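Local atomic coordinates of sensor histidine kinase PdtaS (Mycobacterium tuberculosis, PDB entry 2YKF), a protein that is a cytosolic sensor histidine kinase that probably responds to nutrient deprivation by binding c-di-GMP, autophosphorylating and signalling to the response regulator PdtaR. Residues A[235-238]-A[239-243]; A[267-270]-A[271-274]. All coordinates share one frame; numbering follows the deposited sequence. Where two conformers were deposited one is given.

In the fold
From the N terminus the chain first builds a GAF sheet, then, by way of helix 143-161, reaches the PAS-like region, where both contacts lie. Contact 1 comes first, linking neighbouring turns of helix 228-243. After strand 250-255, contact 2 closes the tight two-residue turn between strands 258-269 and 272-282. The two follow in series, neither nested nor crossed, with centres about 15 Å apart. They meet where the end of the helix packs near N273. Contact 1 thus belongs to a helix lying on the PAS-like sheet, while contact 2 is a hairpin tip reaching helix 143-161.

Contact 1 (A[235-238]-A[239-243]); sequences DEHV and QDLLA
Q239 reaches back one helical turn to D235, and its NE2 donates a hydrogen bond of 2.6 Å to D235 OD1, short and nearly straight (174° at the hydrogen). The acceptor lies in the amide plane of Q239, but the nitrogen meets OD1 from above the carboxylate plane, and the two flat groups are turned 46° apart. With CG of Q239 beside its backbone N (chi1 -62°) and the chain extended beyond it, a glutamine is long enough to span the turn. E236 OE2 also stands 3.6 Å from Q239 NE2, while E236 OE1 lies 4.4 Å from D240 OD1, two like charges that would tend to repel one another mildly.

The opposite character appears at V238 and L242, which lie side by side and point the same way, with V238 CG1 and L242 CD1 4.0 Å apart. L241 brings CD1 obliquely to the ring of H237, 4.2 Å from NE2. Beneath these side chains runs the i to i+4 backbone bonding, such as Q239 N to D235 O at 3.0 Å, which keeps the pairs one turn apart.

A second shell fixes the groups. D235 OD2 forms a salt bridge with R222, so both carboxylate oxygens are engaged, and H237 NE2 is hydrogen-bonded to T264 OG1. D235, E236, Q239 and D240 make a polar flank, while buried L241 packs on T264, P266 and A276 of the strands and V238 on I218 of helix 217-221: an amphipathic helix on the antiparallel sheet of a PAS-like domain.

Contact 2 (A[267-270]-A[271-274]); sequences LVVA and GRNV
V269 and R272 form the hydrogen-bonded antiparallel pair that ends this hairpin: V269 N donates to R272 O and R272 N to V269 O, each bond 2.8 Å long. One step away from the turn V268 faces N273 as a non-hydrogen-bonded pair, and beyond it V274 N hydrogen-bonds to L267 O at 2.9 Å. Branched side chains fill this closer-packed end: V269 CG2 meets V274 CG1 at 3.9 Å, the two valines crossing at about a right angle, and V274 CG2 touches L267 CB. L267 also packs on D154 and L155 of helix 143-161, and V269 on R157.

The turn is the solvent side, though A270 N is hydrogen-bonded to E161 OE1. With CG between the backbone N and the carbonyl carbon (chi1 64°), R272 brings CG to 3.4 Å from V269 O and runs its bent chain alongside V269, that same oxygen over one guanidinium face. A water in the guanidinium plane accepts from R272 NE at 2.6 Å and donates to A270 O at 2.7 Å; a crystal neighbour also touches R272 and may influence its pose. Glycine suits position 271 (phi 78°), since a CB there would collide with A270 O. The turn from V269 to R272 is type I', the classic closure of a two-residue beta hairpin, here joining two inner strands of the PAS-like sheet, with its tip against helix 143-161.

Contact 1 (A[235-238]-A[239-243])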
ATOM      1  N   ASP A 235      23.833   5.747   9.128  1.00 31.89           N
ATOM      2  CA  ASP A 235      25.080   4.990   9.050  1.00 31.98           C
ATOM      3  C   ASP A 235      25.245   4.006  10.249  1.00 33.14           C
ATOM      4  O   ASP A 235      25.360   2.757  10.044  1.00 34.53           O
ATOM      5  CB  ASP A 235      26.275   5.985   8.956  1.00 32.60           C
ATOM      6  CG  ASP A 235      27.641   5.261   8.760  1.00 36.50           C
ATOM      7  OD1 ASP A 235      27.702   4.020   8.974  1.00 40.01           O
ATOM      8  OD2 ASP A 235      28.620   5.921   8.355  1.00 39.62           O
ATOM      9  N   GLU A 236      25.199   4.516  11.476  1.00 32.76           N
ATOM     10  CA  GLU A 236      25.280   3.637  12.672  1.00 35.07           C
ATOM     11  C   GLU A 236      24.166   2.579  12.758  1.00 33.81           C
ATOM     12  O   GLU A 236      24.404   1.432  13.124  1.00 33.46           O
ATOM     13  CB  GLU A 236      25.300   4.448  13.978  1.00 36.43           C
ATOM     14  CG  GLU A 236      26.681   5.136  14.185  1.00 44.09           C
ATOM     15  CD  GLU A 236      27.855   4.119  14.254  1.00 55.70           C
ATOM     16  OE1 GLU A 236      27.709   3.029  14.909  1.00 60.03           O
ATOM     17  OE2 GLU A 236      28.930   4.414  13.655  1.00 58.71           O
ATOM     18  N   HIS A 237      22.949   2.989  12.466  1.00 31.86           N
ATOM     19  CA  HIS A 237      21.831   2.050  12.453  1.00 31.70           C
ATOM     20  C   HIS A 237      22.089   0.882  11.559  1.00 30.71           C
ATOM     21  O   HIS A 237      22.001  -0.258  11.989  1.00 31.03           O
ATOM     22  CB  HIS A 237      20.537   2.709  12.007  1.00 31.23           C
ATOM     23  CG  HIS A 237      19.422   1.725  11.863  1.00 34.62           C
ATOM     24  ND1 HIS A 237      18.953   0.964  12.925  1.00 32.92           N
ATOM     25  CD2 HIS A 237      18.729   1.330  10.769  1.00 29.88           C
ATOM     26  CE1 HIS A 237      17.989   0.167  12.489  1.00 37.92           C
ATOM     27  NE2 HIS A 237      17.840   0.365  11.183  1.00 33.55           N
ATOM     28  N   VAL A 238      22.416   1.155  10.325  1.00 30.47           N
ATOM     29  CA  VAL A 238      22.616   0.094   9.357  1.00 31.99           C
ATOM     30  C   VAL A 238      23.790  -0.831   9.765  1.00 33.92           C
ATOM     31  O   VAL A 238      23.659  -2.067   9.705  1.00 33.74           O
ATOM     32  CB  VAL A 238      22.796   0.667   7.945  1.00 30.82           C
ATOM     33  CG1 VAL A 238      23.233  -0.405   6.992  1.00 32.85           C
ATOM     34  CG2 VAL A 238      21.449   1.253   7.437  1.00 29.26           C
ATOM     35  N   GLN A 239      24.899  -0.245  10.241  1.00 34.63           N
ATOM     36  CA  GLN A 239      25.983  -1.062  10.823  1.00 37.00           C
ATOM     37  C   GLN A 239      25.507  -1.977  11.943  1.00 36.84           C
ATOM     38  O   GLN A 239      25.868  -3.117  11.930  1.00 37.44           O
ATOM     39  CB  GLN A 239      27.122  -0.199  11.349  1.00 36.52           C
ATOM     40  CG  GLN A 239      27.794   0.635  10.270  1.00 41.48           C
ATOM     41  CD  GLN A 239      29.057   1.288  10.831  1.00 49.05           C
ATOM     42  OE1 GLN A 239      29.801   0.634  11.561  1.00 48.33           O
ATOM     43  NE2 GLN A 239      29.273   2.589  10.539  1.00 46.86           N
ATOM     44  N   ASP A 240      24.723  -1.459  12.895  1.00 36.93           N
ATOM     45  CA  ASP A 240      24.146  -2.254  13.988  1.00 39.87           C
ATOM     46  C   ASP A 240      23.168  -3.340  13.520  1.00 40.52           C
ATOM     47  O   ASP A 240      23.067  -4.442  14.116  1.00 39.73           O
ATOM     48  CB  ASP A 240      23.382  -1.351  14.977  1.00 39.78           C
ATOM     49  CG  ASP A 240      24.317  -0.462  15.814  1.00 46.10           C
ATOM     50  OD1 ASP A 240      25.549  -0.689  15.765  1.00 51.64           O
ATOM     51  OD2 ASP A 240      23.819   0.467  16.508  1.00 51.10           O
ATOM     52  N   LEU A 241      22.381  -2.993  12.510  1.00 39.43           N
ATOM     53  CA  LEU A 241      21.397  -3.899  11.946  1.00 41.56           C
ATOM     54  C   LEU A 241      22.048  -5.185  11.468  1.00 41.82           C
ATOM     55  O   LEU A 241      21.629  -6.313  11.841  1.00 43.35           O
ATOM     56  CB  LEU A 241      20.735  -3.188  10.741  1.00 41.35           C
ATOM     57  CG  LEU A 241      19.529  -3.773  10.023  1.00 43.28           C
ATOM     58  CD1 LEU A 241      18.402  -3.794  10.984  1.00 39.85           C
ATOM     59  CD2 LEU A 241      19.224  -2.859   8.804  1.00 42.69           C
ATOM     60  N   LEU A 242      23.067  -5.004  10.648  1.00 41.75           N
ATOM     61  CA  LEU A 242      23.807  -6.074  10.022  1.00 43.46           C
ATOM     62  C   LEU A 242      24.618  -6.915  11.035  1.00 45.83           C
ATOM     63  O   LEU A 242      24.790  -8.133  10.846  1.00 45.96           O
ATOM     64  CB  LEU A 242      24.762  -5.463   9.017  1.00 43.70           C
ATOM     65  CG  LEU A 242      24.038  -4.809   7.836  1.00 44.17           C
ATOM     66  CD1 LEU A 242      24.975  -4.010   6.946  1.00 43.92           C
ATOM     67  CD2 LEU A 242      23.230  -5.837   7.024  1.00 43.68           C
ATOM     68  N   ALA A 243      25.067  -6.257  12.109  1.00 46.50           N
ATOM     69  CA  ALA A 243      25.865  -6.910  13.164  1.00 49.24           C
ATOM     70  C   ALA A 243      25.032  -7.703  14.189  1.00 49.91           C
ATOM     71  O   ALA A 243      25.600  -8.495  14.954  1.00 51.32           O
ATOM     72  CB  ALA A 243      26.765  -5.868  13.873  1.00 47.96           C
TER

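Contact 2 (A[267-270]-A[271-274])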
ATOM      1  N   LEU A 267      17.569  -9.536   8.587  1.00 28.40           N
ATOM      2  CA  LEU A 267      17.135 -10.881   8.230  1.00 29.92           C
ATOM      3  C   LEU A 267      18.120 -11.866   8.803  1.00 30.92           C
ATOM      4  O   LEU A 267      19.347 -11.646   8.690  1.00 28.29           O
ATOM      5  CB  LEU A 267      17.054 -11.043   6.747  1.00 29.91           C
ATOM      6  CG  LEU A 267      16.127 -10.036   6.032  1.00 30.58           C
ATOM      7  CD1 LEU A 267      16.357 -10.189   4.609  1.00 29.83           C
ATOM      8  CD2 LEU A 267      14.690 -10.361   6.320  1.00 25.41           C
ATOM      9  N   VAL A 268      17.589 -12.932   9.404  1.00 32.47           N
ATOM     10  CA  VAL A 268      18.409 -13.886  10.206  1.00 36.66           C
ATOM     11  C   VAL A 268      17.968 -15.321   9.900  1.00 38.61           C
ATOM     12  O   VAL A 268      16.754 -15.610   9.779  1.00 37.04           O
ATOM     13  CB  VAL A 268      18.206 -13.649  11.727  1.00 36.08           C
ATOM     14  CG1 VAL A 268      19.007 -14.670  12.605  1.00 40.98           C
ATOM     15  CG2 VAL A 268      18.592 -12.238  12.100  1.00 39.35           C
ATOM     16  N   VAL A 269      18.973 -16.199   9.814  1.00 41.87           N
ATOM     17  CA  VAL A 269      18.819 -17.673   9.719  1.00 44.94           C
ATOM     18  C   VAL A 269      19.638 -18.326  10.806  1.00 45.27           C
ATOM     19  O   VAL A 269      20.855 -18.068  10.939  1.00 45.06           O
ATOM     20  CB  VAL A 269      19.397 -18.218   8.412  1.00 45.68           C
ATOM     21  CG1 VAL A 269      19.284 -19.769   8.386  1.00 45.70           C
ATOM     22  CG2 VAL A 269      18.727 -17.563   7.200  1.00 44.89           C
ATOM     23  N   ALA A 270      18.963 -19.127  11.629  1.00 47.23           N
ATOM     24  CA  ALA A 270      19.642 -20.037  12.561  1.00 47.42           C
ATOM     25  C   ALA A 270      20.664 -19.268  13.404  1.00 47.63           C
ATOM     26  O   ALA A 270      21.832 -19.655  13.498  1.00 47.22           O
ATOM     27  CB  ALA A 270      20.310 -21.181  11.751  1.00 47.89           C
ATOM     28  N   GLY A 271      20.226 -18.123  13.945  1.00 46.39           N
ATOM     29  CA  GLY A 271      21.077 -17.259  14.775  1.00 45.54           C
ATOM     30  C   GLY A 271      22.096 -16.370  14.059  1.00 44.96           C
ATOM     31  O   GLY A 271      22.779 -15.564  14.705  1.00 45.53           O
ATOM     32  N   ARG A 272      22.217 -16.469  12.737  1.00 43.05           N
ATOM     33  CA  ARG A 272      23.025 -15.465  12.060  1.00 42.10           C
ATOM     34  C   ARG A 272      22.354 -14.522  11.033  1.00 40.22           C
ATOM     35  O   ARG A 272      21.427 -14.921  10.309  1.00 38.28           O
ATOM     36  CB  ARG A 272      24.262 -16.071  11.427  1.00 42.52           C
ATOM     37  CG  ARG A 272      24.015 -17.002  10.380  1.00 45.01           C
ATOM     38  CD  ARG A 272      24.940 -18.257  10.562  1.00 46.41           C
ATOM     39  NE  ARG A 272      24.210 -19.341   9.940  1.00 48.68           N
ATOM     40  CZ  ARG A 272      23.908 -19.385   8.633  1.00 54.50           C
ATOM     41  NH1 ARG A 272      24.347 -18.423   7.784  1.00 53.71           N
ATOM     42  NH2 ARG A 272      23.154 -20.379   8.169  1.00 53.89           N
ATOM     43  N   ASN A 273      22.933 -13.329  10.926  1.00 38.90           N
ATOM     44  CA  ASN A 273      22.501 -12.303   9.973  0.50 37.77           C
ATOM     45  C   ASN A 273      22.815 -12.696   8.545  1.00 38.29           C
ATOM     46  O   ASN A 273      23.951 -13.067   8.244  1.00 38.72           O
ATOM     47  CB  ASN A 273      23.211 -10.978  10.283  0.50 37.32           C
ATOM     48  CG  ASN A 273      22.758  -9.838   9.358  0.50 34.35           C
ATOM     49  OD1 ASN A 273      23.435  -9.522   8.375  0.50 28.62           O
ATOM     50  ND2 ASN A 273      21.611  -9.220   9.680  0.50 29.08           N
ATOM     51  N   VAL A 274      21.822 -12.642   7.675  1.00 36.40           N
ATOM     52  CA  VAL A 274      22.002 -12.856   6.264  1.00 36.53           C
ATOM     53  C   VAL A 274      21.569 -11.584   5.496  1.00 35.34           C
ATOM     54  O   VAL A 274      20.963 -11.659   4.449  1.00 37.85           O
ATOM     55  CB  VAL A 274      21.247 -14.120   5.803  1.00 36.72           C
ATOM     56  CG1 VAL A 274      21.887 -15.437   6.505  1.00 37.00           C
ATOM     57  CG2 VAL A 274      19.702 -13.993   6.047  1.00 36.67           C
TER
HETATM   58  O   HOH W   1      23.658 -20.896  11.981  1.00 42.72           O